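Local coordinates for UPF0045 protein MJ1052 (Methanocaldococcus jannaschii, PDB 2EPI), which is of unknown function but may bind thiamine or a related small molecule, at residues A[26-31]-A[68-73]; A[31-36]-A[45-50]; A[62-67]-A[74-79]; A[84-87]-A[91-94]. All coordinates share one frame; numbering follows the deposited sequence.

Interaction 1: residues A[26-31]-A[68-73]; sequences VKKAIE and LNDVDR
The carboxylate of Asp70 is approached by two nitrogens. Lys28 NZ meets OD2 on its syn side, 27° out of the carboxylate plane, while ND2 of the adjacent Asn69 reaches OD1 from above that plane, with OD1 in turn tilted from the Asn69 amide plane. The chain has the ferredoxin-like βαββαβ topology, and this surface salt bridge ties helix 23-33 to the loop that leaves helix 53-68 for strand 73-83. Lys28 NZ lies 2.7 Å from Asp70 OD2. With its CG anti to the backbone N (chi1 -160°) and every later torsion extended, the lysine spans the distance between the two backbones, whose nearest CA atoms, those of Lys28 and Asp70, are 10.6 Å apart. The ammonium has a second grip on the carbonyl of Thr66, near the C-terminal end of helix 53-68. Replacing this lysine with a methionine would probably leave the Asp70 carboxylate without its countercharge and the Thr66 carbonyl without this donor. Asp70 also packs on Tyr25, one helical turn before Lys28. The other carboxylate oxygen of Asp70 is held locally: Asn69 ND2 donates to Asp70 OD1 over 3.0 Å, a bent bond with an angle of 134° at the hydrogen.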
loop_
_atom_site.group_PDB
_atom_site.type_symbol
_atom_site.label_atom_id
_atom_site.label_comp_id
_atom_site.label_asym_id
_atom_site.label_seq_id
_atom_site.Cartn_x
_atom_site.Cartn_y
_atom_site.Cartn_z
ATOM N N VAL A 26 -12.750 12.819 -0.600
ATOM C CA VAL A 26 -11.309 13.008 -0.687
ATOM C C VAL A 26 -11.005 14.447 -0.286
ATOM O O VAL A 26 -10.035 14.726 0.418
ATOM C CB VAL A 26 -10.805 12.761 -2.129
ATOM C CG1 VAL A 26 -9.315 13.049 -2.226
ATOM C CG2 VAL A 26 -11.103 11.325 -2.539
ATOM N N LYS A 27 -11.854 15.359 -0.740
ATOM C CA LYS A 27 -11.705 16.774 -0.438
ATOM C C LYS A 27 -11.868 17.003 1.061
ATOM O O LYS A 27 -11.114 17.758 1.673
ATOM C CB LYS A 27 -12.758 17.572 -1.208
ATOM C CG LYS A 27 -12.770 19.062 -0.920
ATOM C CD LYS A 27 -13.906 19.744 -1.675
ATOM C CE LYS A 27 -15.256 19.171 -1.263
ATOM N NZ LYS A 27 -16.392 19.798 -1.989
ATOM N N LYS A 28 -12.859 16.340 1.646
ATOM C CA LYS A 28 -13.138 16.462 3.070
ATOM C C LYS A 28 -11.916 16.065 3.898
ATOM O O LYS A 28 -11.550 16.748 4.855
ATOM C CB LYS A 28 -14.327 15.571 3.431
ATOM C CG LYS A 28 -15.034 15.942 4.722
ATOM C CD LYS A 28 -16.257 15.061 4.945
ATOM C CE LYS A 28 -17.068 15.519 6.150
ATOM N NZ LYS A 28 -18.073 14.501 6.571
ATOM N N ALA A 29 -11.284 14.959 3.515
ATOM C CA ALA A 29 -10.105 14.462 4.216
ATOM C C ALA A 29 -8.961 15.463 4.143
ATOM O O ALA A 29 -8.282 15.720 5.136
ATOM C CB ALA A 29 -9.669 13.131 3.620
ATOM N N ILE A 30 -8.749 16.023 2.957
ATOM C CA ILE A 30 -7.689 17.001 2.764
ATOM C C ILE A 30 -7.890 18.204 3.679
ATOM O O ILE A 30 -6.937 18.706 4.272
ATOM C CB ILE A 30 -7.639 17.475 1.297
ATOM C CG1 ILE A 30 -7.173 16.321 0.402
ATOM C CG2 ILE A 30 -6.712 18.673 1.166
ATOM C CD1 ILE A 30 -7.180 16.645 -1.075
ATOM N N GLU A 31 -9.132 18.661 3.803
ATOM C CA GLU A 31 -9.414 19.800 4.663
ATOM C C GLU A 31 -9.044 19.500 6.113
ATOM O O GLU A 31 -8.647 20.395 6.861
ATOM C CB GLU A 31 -10.890 20.192 4.567
ATOM C CG GLU A 31 -11.254 20.819 3.233
ATOM C CD GLU A 31 -10.388 22.021 2.908
ATOM O OE1 GLU A 31 -10.431 23.012 3.671
ATOM O OE2 GLU A 31 -9.658 21.974 1.894
ATOM N N LEU A 68 -15.773 8.241 6.972
ATOM C CA LEU A 68 -16.611 7.150 7.455
ATOM C C LEU A 68 -17.932 7.699 7.994
ATOM O O LEU A 68 -18.928 6.983 8.073
ATOM C CB LEU A 68 -15.874 6.369 8.546
ATOM C CG LEU A 68 -16.571 5.143 9.144
ATOM C CD1 LEU A 68 -16.880 4.123 8.050
ATOM C CD2 LEU A 68 -15.676 4.532 10.202
ATOM N N ASN A 69 -17.940 8.976 8.359
ATOM C CA ASN A 69 -19.150 9.598 8.879
ATOM C C ASN A 69 -20.271 9.583 7.843
ATOM O O ASN A 69 -21.449 9.501 8.199
ATOM C CB ASN A 69 -18.877 11.049 9.287
ATOM C CG ASN A 69 -20.105 11.729 9.875
ATOM O OD1 ASN A 69 -20.500 11.448 11.003
ATOM N ND2 ASN A 69 -20.718 12.621 9.102
ATOM N N ASP A 70 -19.900 9.640 6.564
ATOM C CA ASP A 70 -20.882 9.677 5.486
ATOM C C ASP A 70 -21.099 8.392 4.686
ATOM O O ASP A 70 -22.015 8.331 3.867
ATOM C CB ASP A 70 -20.541 10.810 4.513
ATOM C CG ASP A 70 -20.310 12.133 5.215
ATOM O OD1 ASP A 70 -21.061 12.445 6.162
ATOM O OD2 ASP A 70 -19.383 12.865 4.809
ATOM N N VAL A 71 -20.265 7.378 4.900
ATOM C CA VAL A 71 -20.416 6.109 4.185
ATOM C C VAL A 71 -20.329 4.936 5.160
ATOM O O VAL A 71 -19.876 5.099 6.291
ATOM C CB VAL A 71 -19.338 5.935 3.091
ATOM C CG1 VAL A 71 -19.558 6.949 1.978
ATOM C CG2 VAL A 71 -17.947 6.104 3.695
ATOM N N ASP A 72 -20.759 3.756 4.722
ATOM C CA ASP A 72 -20.737 2.582 5.590
ATOM C C ASP A 72 -19.375 1.923 5.750
ATOM O O ASP A 72 -19.149 1.207 6.719
ATOM C CB ASP A 72 -21.718 1.510 5.097
ATOM C CG ASP A 72 -23.170 1.907 5.275
ATOM O OD1 ASP A 72 -23.488 2.614 6.254
ATOM O OD2 ASP A 72 -23.998 1.488 4.438
ATOM N N ARG A 73 -18.466 2.154 4.811
ATOM C CA ARG A 73 -17.156 1.519 4.888
ATOM C C ARG A 73 -16.069 2.351 4.234
ATOM O O ARG A 73 -16.283 2.951 3.185
ATOM C CB ARG A 73 -17.220 0.148 4.221
ATOM C CG ARG A 73 -15.935 -0.660 4.268
ATOM C CD ARG A 73 -16.174 -2.033 3.651
ATOM N NE ARG A 73 -14.968 -2.851 3.607
ATOM C CZ ARG A 73 -14.894 -4.030 2.999
ATOM N NH1 ARG A 73 -15.960 -4.529 2.385
ATOM N NH2 ARG A 73 -13.753 -4.705 2.995
#

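Interaction 2: residues A[31-36]-A[45-50]; sequences EVFKKY and MGTVLE
Phe33, whose ring packs on Thr47 and Leu49, sits where helix 23-33 runs out, and the shortest polar bond here belongs to that ending: Lys35 N to Val32 O, 2.9 Å. Next to it Tyr36 N bonds to Phe33 O at 3.1 Å, closing a type I turn from Phe33 to Tyr36. Against strand 46-50 the contact is apolar helix-on-sheet packing in the core of the ferredoxin-like fold. Leu49 lays both methyls over one face of the phenyl ring: CD1 is 4.3 Å from the centroid and 22° off the normal, a CH-pi contact, while CD2 rests 4.0 Å from Phe33 CG, where the ring joins its stem. Thr47, two residues back on the same side of the strand, comes in obliquely, its CB 4.0 Å from Phe33 CE2. The phenylalanine reaches the strand because its CG stands anti to the carbonyl carbon (chi1 -60°), and the side chains of Phe33 and Leu49 meet nearly at right angles. The buried hydroxyl of Thr47 is satisfied by the Thr42 hydroxyl of the adjoining strand. Around this core, Val40 of strand 39-43 and Val11 of strand 6-16 touch both Phe33 and Leu49, and Ala63 of helix 53-68 packs on Phe33.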
loop_
_atom_site.group_PDB
_atom_site.type_symbol
_atom_site.label_atom_id
_atom_site.label_comp_id
_atom_site.label_asym_id
_atom_site.label_seq_id
_atom_site.Cartn_x
_atom_site.Cartn_y
_atom_site.Cartn_z
ATOM N N GLU A 31 -9.132 18.661 3.803
ATOM C CA GLU A 31 -9.414 19.800 4.663
ATOM C C GLU A 31 -9.044 19.500 6.113
ATOM O O GLU A 31 -8.647 20.395 6.861
ATOM C CB GLU A 31 -10.890 20.192 4.567
ATOM C CG GLU A 31 -11.254 20.819 3.233
ATOM C CD GLU A 31 -10.388 22.021 2.908
ATOM O OE1 GLU A 31 -10.431 23.012 3.671
ATOM O OE2 GLU A 31 -9.658 21.974 1.894
ATOM N N VAL A 32 -9.177 18.242 6.513
ATOM C CA VAL A 32 -8.829 17.863 7.872
ATOM C C VAL A 32 -7.325 18.034 8.084
ATOM O O VAL A 32 -6.895 18.551 9.113
ATOM C CB VAL A 32 -9.228 16.399 8.163
ATOM C CG1 VAL A 32 -8.557 15.919 9.440
ATOM C CG2 VAL A 32 -10.740 16.295 8.293
ATOM N N PHE A 33 -6.530 17.609 7.105
ATOM C CA PHE A 33 -5.076 17.719 7.211
ATOM C C PHE A 33 -4.625 19.157 7.437
ATOM O O PHE A 33 -3.621 19.405 8.104
ATOM C CB PHE A 33 -4.390 17.189 5.947
ATOM C CG PHE A 33 -4.681 15.749 5.648
ATOM C CD1 PHE A 33 -4.664 14.794 6.658
ATOM C CD2 PHE A 33 -4.942 15.340 4.343
ATOM C CE1 PHE A 33 -4.904 13.449 6.373
ATOM C CE2 PHE A 33 -5.182 14.001 4.048
ATOM C CZ PHE A 33 -5.162 13.053 5.066
ATOM N N LYS A 34 -5.365 20.103 6.874
ATOM C CA LYS A 34 -5.019 21.509 7.015
ATOM C C LYS A 34 -5.263 22.057 8.417
ATOM O O LYS A 34 -4.938 23.208 8.697
ATOM C CB LYS A 34 -5.784 22.341 5.982
ATOM C CG LYS A 34 -5.374 22.038 4.548
ATOM C CD LYS A 34 -6.098 22.937 3.562
ATOM C CE LYS A 34 -5.527 22.788 2.158
ATOM N NZ LYS A 34 -5.591 21.386 1.668
ATOM N N LYS A 35 -5.825 21.233 9.301
ATOM C CA LYS A 35 -6.078 21.653 10.677
ATOM C C LYS A 35 -4.906 21.277 11.576
ATOM O O LYS A 35 -4.883 21.618 12.763
ATOM C CB LYS A 35 -7.350 21.004 11.221
ATOM C CG LYS A 35 -8.626 21.438 10.522
ATOM C CD LYS A 35 -9.847 21.108 11.367
ATOM C CE LYS A 35 -9.945 19.618 11.657
ATOM N NZ LYS A 35 -11.096 19.304 12.546
ATOM N N TYR A 36 -3.939 20.561 11.014
ATOM C CA TYR A 36 -2.764 20.147 11.769
ATOM C C TYR A 36 -1.539 20.891 11.262
ATOM O O TYR A 36 -1.547 21.423 10.153
ATOM C CB TYR A 36 -2.546 18.640 11.642
ATOM C CG TYR A 36 -3.641 17.821 12.279
ATOM C CD1 TYR A 36 -4.885 17.681 11.662
ATOM C CD2 TYR A 36 -3.449 17.216 13.519
ATOM C CE1 TYR A 36 -5.910 16.957 12.266
ATOM C CE2 TYR A 36 -4.468 16.495 14.132
ATOM C CZ TYR A 36 -5.693 16.369 13.503
ATOM O OH TYR A 36 -6.700 15.661 14.116
ATOM N N MET A 45 -3.086 10.397 -6.511
ATOM C CA MET A 45 -3.339 9.090 -5.899
ATOM C C MET A 45 -3.307 9.063 -4.365
ATOM O O MET A 45 -3.489 8.010 -3.749
ATOM C CB MET A 45 -2.337 8.063 -6.437
ATOM C CG MET A 45 -2.523 7.709 -7.916
ATOM S SD MET A 45 -4.092 6.851 -8.246
ATOM C CE MET A 45 -3.727 5.194 -7.638
ATOM N N GLY A 46 -3.075 10.211 -3.753
ATOM C CA GLY A 46 -3.030 10.272 -2.304
ATOM C C GLY A 46 -2.509 11.628 -1.890
ATOM O O GLY A 46 -2.356 12.517 -2.729
ATOM N N THR A 47 -2.244 11.790 -0.600
ATOM C CA THR A 47 -1.723 13.049 -0.085
ATOM C C THR A 47 -0.449 12.798 0.704
ATOM O O THR A 47 -0.412 11.921 1.563
ATOM C CB THR A 47 -2.733 13.731 0.841
ATOM O OG1 THR A 47 -3.920 14.044 0.103
ATOM C CG2 THR A 47 -2.141 15.019 1.418
ATOM N N VAL A 48 0.594 13.564 0.402
ATOM C CA VAL A 48 1.864 13.436 1.106
ATOM C C VAL A 48 1.859 14.454 2.241
ATOM O O VAL A 48 1.430 15.593 2.061
ATOM C CB VAL A 48 3.068 13.698 0.158
ATOM C CG1 VAL A 48 4.364 13.809 0.960
ATOM C CG2 VAL A 48 3.174 12.566 -0.848
ATOM N N LEU A 49 2.316 14.034 3.413
ATOM C CA LEU A 49 2.338 14.913 4.572
ATOM C C LEU A 49 3.730 14.922 5.176
ATOM O O LEU A 49 4.461 13.933 5.088
ATOM C CB LEU A 49 1.331 14.426 5.627
ATOM C CG LEU A 49 -0.113 14.192 5.179
ATOM C CD1 LEU A 49 -0.874 13.415 6.254
ATOM C CD2 LEU A 49 -0.781 15.531 4.893
ATOM N N GLU A 50 4.087 16.052 5.778
ATOM C CA GLU A 50 5.375 16.218 6.437
ATOM C C GLU A 50 5.108 16.875 7.785
ATOM O O GLU A 50 4.429 17.899 7.860
ATOM C CB GLU A 50 6.307 17.116 5.620
ATOM C CG GLU A 50 7.641 17.382 6.328
ATOM C CD GLU A 50 8.432 18.524 5.707
ATOM O OE1 GLU A 50 8.702 18.473 4.490
ATOM O OE2 GLU A 50 8.789 19.472 6.441
#

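Interaction 3: residues A[62-67]-A[74-79]; sequences EAHSTV and VVSSLK
In this ferredoxin-like fold helix 53-68 lies on the sheet beside strand 73-83, and its last turns run almost antiparallel to that strand: the axes of 62-67 and 74-79 approach to 8.9 Å at 163°. One hydrogen bond carries the polar part. His64 ND1 and Ser76 OG stand 2.6 Å apart, with an angle of 161°; either may be the donor, and the hydroxyl sits at the ring edge, close to its plane. The carbonyl oxygen of Val74 is at that edge too, 3.6 Å from His64 CE1. Holding CG anti to the backbone N (chi1 166°) swings the imidazole out to the strand, although its CB does not aim there. The other ring nitrogen, NE2, bonds to Glu82 of the second subunit, whose strand extends the sheet beyond 73-83, so His64 links the helix, its own strand and the neighbouring chain.

Van der Waals contacts fill in beside this bond. Val74 divides its methyls: CG1 lies obliquely against the imidazole, 3.6 Å from His64 ND1, and CG2 makes an apolar contact with Val67 CG1 at 3.9 Å. Ile13 of strand 6-16 packs against Val74 and Ser76.

Within the helix, Glu62 O accepts two donors from opposite faces of its carbonyl plane, Thr66 N at 2.8 Å and the Thr66 OG1 hydroxyl.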
loop_
_atom_site.group_PDB
_atom_site.type_symbol
_atom_site.label_atom_id
_atom_site.label_comp_id
_atom_site.label_asym_id
_atom_site.label_seq_id
_atom_site.Cartn_x
_atom_site.Cartn_y
_atom_site.Cartn_z
ATOM N N GLU A 62 -8.471 11.199 12.041
ATOM C CA GLU A 62 -9.589 12.104 11.823
ATOM C C GLU A 62 -10.061 12.092 10.375
ATOM O O GLU A 62 -11.265 12.115 10.112
ATOM C CB GLU A 62 -9.233 13.532 12.260
ATOM C CG GLU A 62 -10.338 14.543 11.956
ATOM C CD GLU A 62 -10.131 15.896 12.614
ATOM O OE1 GLU A 62 -8.988 16.220 12.994
ATOM O OE2 GLU A 62 -11.123 16.648 12.735
ATOM N N ALA A 63 -9.118 12.044 9.436
ATOM C CA ALA A 63 -9.463 12.031 8.016
ATOM C C ALA A 63 -10.273 10.783 7.692
ATOM O O ALA A 63 -11.309 10.851 7.032
ATOM C CB ALA A 63 -8.197 12.067 7.170
ATOM N N HIS A 64 -9.783 9.639 8.155
ATOM C CA HIS A 64 -10.469 8.370 7.943
ATOM C C HIS A 64 -11.881 8.448 8.533
ATOM O O HIS A 64 -12.864 8.117 7.868
ATOM C CB HIS A 64 -9.678 7.251 8.625
ATOM C CG HIS A 64 -10.429 5.961 8.757
ATOM N ND1 HIS A 64 -10.596 5.082 7.708
ATOM C CD2 HIS A 64 -11.052 5.402 9.820
ATOM C CE1 HIS A 64 -11.290 4.035 8.122
ATOM N NE2 HIS A 64 -11.579 4.204 9.399
ATOM N N SER A 65 -11.972 8.907 9.777
ATOM C CA SER A 65 -13.247 9.005 10.478
ATOM C C SER A 65 -14.231 9.974 9.842
ATOM O O SER A 65 -15.436 9.732 9.839
ATOM C CB SER A 65 -13.008 9.401 11.935
ATOM O OG SER A 65 -12.104 8.504 12.555
ATOM N N THR A 66 -13.718 11.075 9.308
ATOM C CA THR A 66 -14.569 12.077 8.681
ATOM C C THR A 66 -15.277 11.501 7.461
ATOM O O THR A 66 -16.453 11.784 7.221
ATOM C CB THR A 66 -13.751 13.307 8.260
ATOM O OG1 THR A 66 -13.000 13.788 9.380
ATOM C CG2 THR A 66 -14.666 14.406 7.795
ATOM N N VAL A 67 -14.568 10.688 6.686
ATOM C CA VAL A 67 -15.171 10.082 5.506
ATOM C C VAL A 67 -16.126 8.963 5.916
ATOM O O VAL A 67 -17.169 8.765 5.292
ATOM C CB VAL A 67 -14.098 9.512 4.553
ATOM C CG1 VAL A 67 -14.764 8.803 3.381
ATOM C CG2 VAL A 67 -13.206 10.638 4.045
ATOM N N VAL A 74 -14.899 2.368 4.864
ATOM C CA VAL A 74 -13.759 3.122 4.359
ATOM C C VAL A 74 -12.473 2.320 4.522
ATOM O O VAL A 74 -12.247 1.720 5.569
ATOM C CB VAL A 74 -13.580 4.444 5.138
ATOM C CG1 VAL A 74 -12.352 5.195 4.623
ATOM C CG2 VAL A 74 -14.825 5.301 5.012
ATOM N N VAL A 75 -11.640 2.304 3.482
ATOM C CA VAL A 75 -10.346 1.627 3.547
ATOM C C VAL A 75 -9.315 2.753 3.454
ATOM O O VAL A 75 -9.194 3.414 2.416
ATOM C CB VAL A 75 -10.143 0.642 2.383
ATOM C CG1 VAL A 75 -8.746 0.007 2.472
ATOM C CG2 VAL A 75 -11.201 -0.457 2.449
ATOM N N SER A 76 -8.590 2.983 4.543
ATOM C CA SER A 76 -7.606 4.069 4.577
ATOM C C SER A 76 -6.181 3.564 4.727
ATOM O O SER A 76 -5.920 2.629 5.490
ATOM C CB SER A 76 -7.946 5.029 5.716
ATOM O OG SER A 76 -9.228 5.593 5.516
ATOM N N SER A 77 -5.255 4.194 4.006
ATOM C CA SER A 77 -3.858 3.782 4.035
ATOM C C SER A 77 -2.926 4.898 4.499
ATOM O O SER A 77 -3.052 6.045 4.062
ATOM C CB SER A 77 -3.420 3.318 2.635
ATOM O OG SER A 77 -4.243 2.264 2.141
ATOM N N LEU A 78 -1.996 4.550 5.388
ATOM C CA LEU A 78 -1.005 5.485 5.904
ATOM C C LEU A 78 0.371 4.853 5.728
ATOM O O LEU A 78 0.591 3.710 6.128
ATOM C CB LEU A 78 -1.234 5.768 7.398
ATOM C CG LEU A 78 -0.123 6.538 8.139
ATOM C CD1 LEU A 78 0.030 7.944 7.560
ATOM C CD2 LEU A 78 -0.459 6.616 9.628
ATOM N N LYS A 79 1.287 5.579 5.101
ATOM C CA LYS A 79 2.636 5.063 4.926
ATOM C C LYS A 79 3.580 6.080 5.538
ATOM O O LYS A 79 3.487 7.266 5.240
ATOM C CB LYS A 79 2.958 4.871 3.445
ATOM C CG LYS A 79 4.342 4.292 3.208
ATOM C CD LYS A 79 4.586 4.012 1.734
ATOM C CE LYS A 79 3.698 2.896 1.217
ATOM N NZ LYS A 79 3.862 2.727 -0.259
#

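Interaction 4: residues A[84-87]-A[91-94]; sequences KDKE and ERKL
The C-terminal helix 90-96, an addition to the ferredoxin-like core, is tied back to the loop that leaves strand 73-83 by one arginine gripping a backbone carbonyl. Arg92 NE donates to Glu87 O in an almost straight bond, 170° at the hydrogen, lying in the carbonyl plane and only 5° out of the guanidinium plane. The modelled separation of NE from that oxygen, 2.5 Å, is very short, so the exact length deserves caution. A bend at chi3 (63°), after an otherwise extended start, turns the guanidinium so that its edge meets the carbonyl. Over one face lies the aliphatic part of Lys86: its CB is 3.9 Å from Arg92 NE, placed toward the rim of the group, and the two side chains cross at about a right angle. The lysine then leads off, keeping Lys86 NZ 5.0 Å from Arg92 NH1, a separation of like charges. A leucine in place of the arginine is likely to leave the Glu87 carbonyl without this donor and the loop less firmly tied to the helix. Lys86 also packs on Ser21 of the fourth subunit. Alongside the bond, the methylene of the arginine stem packs against the loop, Arg92 CD 4.2 Å from Glu87 CB.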
loop_
_atom_site.group_PDB
_atom_site.type_symbol
_atom_site.label_atom_id
_atom_site.label_comp_id
_atom_site.label_asym_id
_atom_site.label_seq_id
_atom_site.Cartn_x
_atom_site.Cartn_y
_atom_site.Cartn_z
ATOM N N LYS A 84 16.881 8.471 10.579
ATOM C CA LYS A 84 17.574 9.198 11.637
ATOM C C LYS A 84 18.913 9.779 11.190
ATOM O O LYS A 84 19.509 10.589 11.900
ATOM C CB LYS A 84 17.794 8.266 12.833
ATOM C CG LYS A 84 18.787 7.148 12.552
ATOM C CD LYS A 84 18.376 5.836 13.201
ATOM C CE LYS A 84 18.401 5.903 14.712
ATOM N NZ LYS A 84 18.098 4.567 15.292
ATOM N N ASP A 85 19.382 9.374 10.012
ATOM C CA ASP A 85 20.662 9.851 9.499
ATOM C C ASP A 85 20.547 11.139 8.691
ATOM O O ASP A 85 21.550 11.800 8.426
ATOM C CB ASP A 85 21.319 8.768 8.640
ATOM C CG ASP A 85 20.543 8.484 7.367
ATOM O OD1 ASP A 85 19.339 8.164 7.461
ATOM O OD2 ASP A 85 21.139 8.580 6.273
ATOM N N LYS A 86 19.330 11.491 8.293
ATOM C CA LYS A 86 19.108 12.703 7.514
ATOM C C LYS A 86 17.767 13.345 7.846
ATOM O O LYS A 86 16.913 12.739 8.493
ATOM C CB LYS A 86 19.166 12.400 6.015
ATOM C CG LYS A 86 20.513 11.897 5.526
ATOM C CD LYS A 86 20.478 11.598 4.036
ATOM C CE LYS A 86 21.802 11.036 3.548
ATOM N NZ LYS A 86 21.745 10.674 2.105
ATOM N N GLU A 87 17.594 14.580 7.390
ATOM C CA GLU A 87 16.371 15.336 7.621
ATOM C C GLU A 87 15.190 14.658 6.932
ATOM O O GLU A 87 15.314 14.175 5.808
ATOM C CB GLU A 87 16.553 16.757 7.091
ATOM C CG GLU A 87 15.445 17.721 7.452
ATOM C CD GLU A 87 15.835 19.162 7.174
ATOM O OE1 GLU A 87 16.135 19.484 6.004
ATOM O OE2 GLU A 87 15.846 19.970 8.128
ATOM N N GLU A 91 11.130 18.317 0.864
ATOM C CA GLU A 91 12.147 19.046 0.111
ATOM C C GLU A 91 13.380 18.190 -0.156
ATOM O O GLU A 91 13.793 18.019 -1.304
ATOM C CB GLU A 91 12.568 20.301 0.880
ATOM C CG GLU A 91 13.560 21.183 0.133
ATOM C CD GLU A 91 14.172 22.250 1.016
ATOM O OE1 GLU A 91 13.412 22.949 1.719
ATOM O OE2 GLU A 91 15.416 22.394 1.004
ATOM N N ARG A 92 13.974 17.658 0.908
ATOM C CA ARG A 92 15.166 16.839 0.753
ATOM C C ARG A 92 14.903 15.613 -0.114
ATOM O O ARG A 92 15.737 15.241 -0.937
ATOM C CB ARG A 92 15.701 16.392 2.116
ATOM C CG ARG A 92 17.077 15.743 2.032
ATOM C CD ARG A 92 17.443 15.048 3.329
ATOM N NE ARG A 92 16.530 13.947 3.623
ATOM C CZ ARG A 92 16.411 12.852 2.877
ATOM N NH1 ARG A 92 17.153 12.703 1.786
ATOM N NH2 ARG A 92 15.544 11.907 3.219
ATOM N N LYS A 93 13.746 14.983 0.066
ATOM C CA LYS A 93 13.418 13.799 -0.723
ATOM C C LYS A 93 13.344 14.125 -2.211
ATOM O O LYS A 93 13.894 13.401 -3.040
ATOM C CB LYS A 93 12.083 13.193 -0.273
ATOM C CG LYS A 93 12.083 12.661 1.153
ATOM C CD LYS A 93 11.009 11.600 1.349
ATOM C CE LYS A 93 11.336 10.343 0.551
ATOM N NZ LYS A 93 10.347 9.250 0.756
ATOM N N LEU A 94 12.667 15.218 -2.544
ATOM C CA LEU A 94 12.521 15.612 -3.940
ATOM C C LEU A 94 13.815 16.108 -4.573
ATOM O O LEU A 94 14.089 15.814 -5.733
ATOM C CB LEU A 94 11.433 16.679 -4.078
ATOM C CG LEU A 94 10.015 16.221 -3.729
ATOM C CD1 LEU A 94 9.039 17.368 -3.948
ATOM C CD2 LEU A 94 9.634 15.021 -4.589
#

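Interactions 1, 2 and 3 belong to the βαββαβ core, with centres 8 to 13 Å apart. Interactions 1 and 2 share helix 23-33, and interaction 2 is nested within the loop that interaction 1 closes. Interactions 1 and 3 alternate along the chain and meet where the two helices pack, Ala29 CB lying 4.0 Å from Ala63 CB. Interactions 2 and 3 join the two helices to one antiparallel sheet, and Glu62 bridges them by pairing with Lys35 and Tyr36. Interaction 4 comes last, its centre about 31 Å from that of interaction 1 on the opposite side of the chain's centre. Its loop and helix touch neighbouring subunits, placing this C-terminal extension in the four-chain assembly.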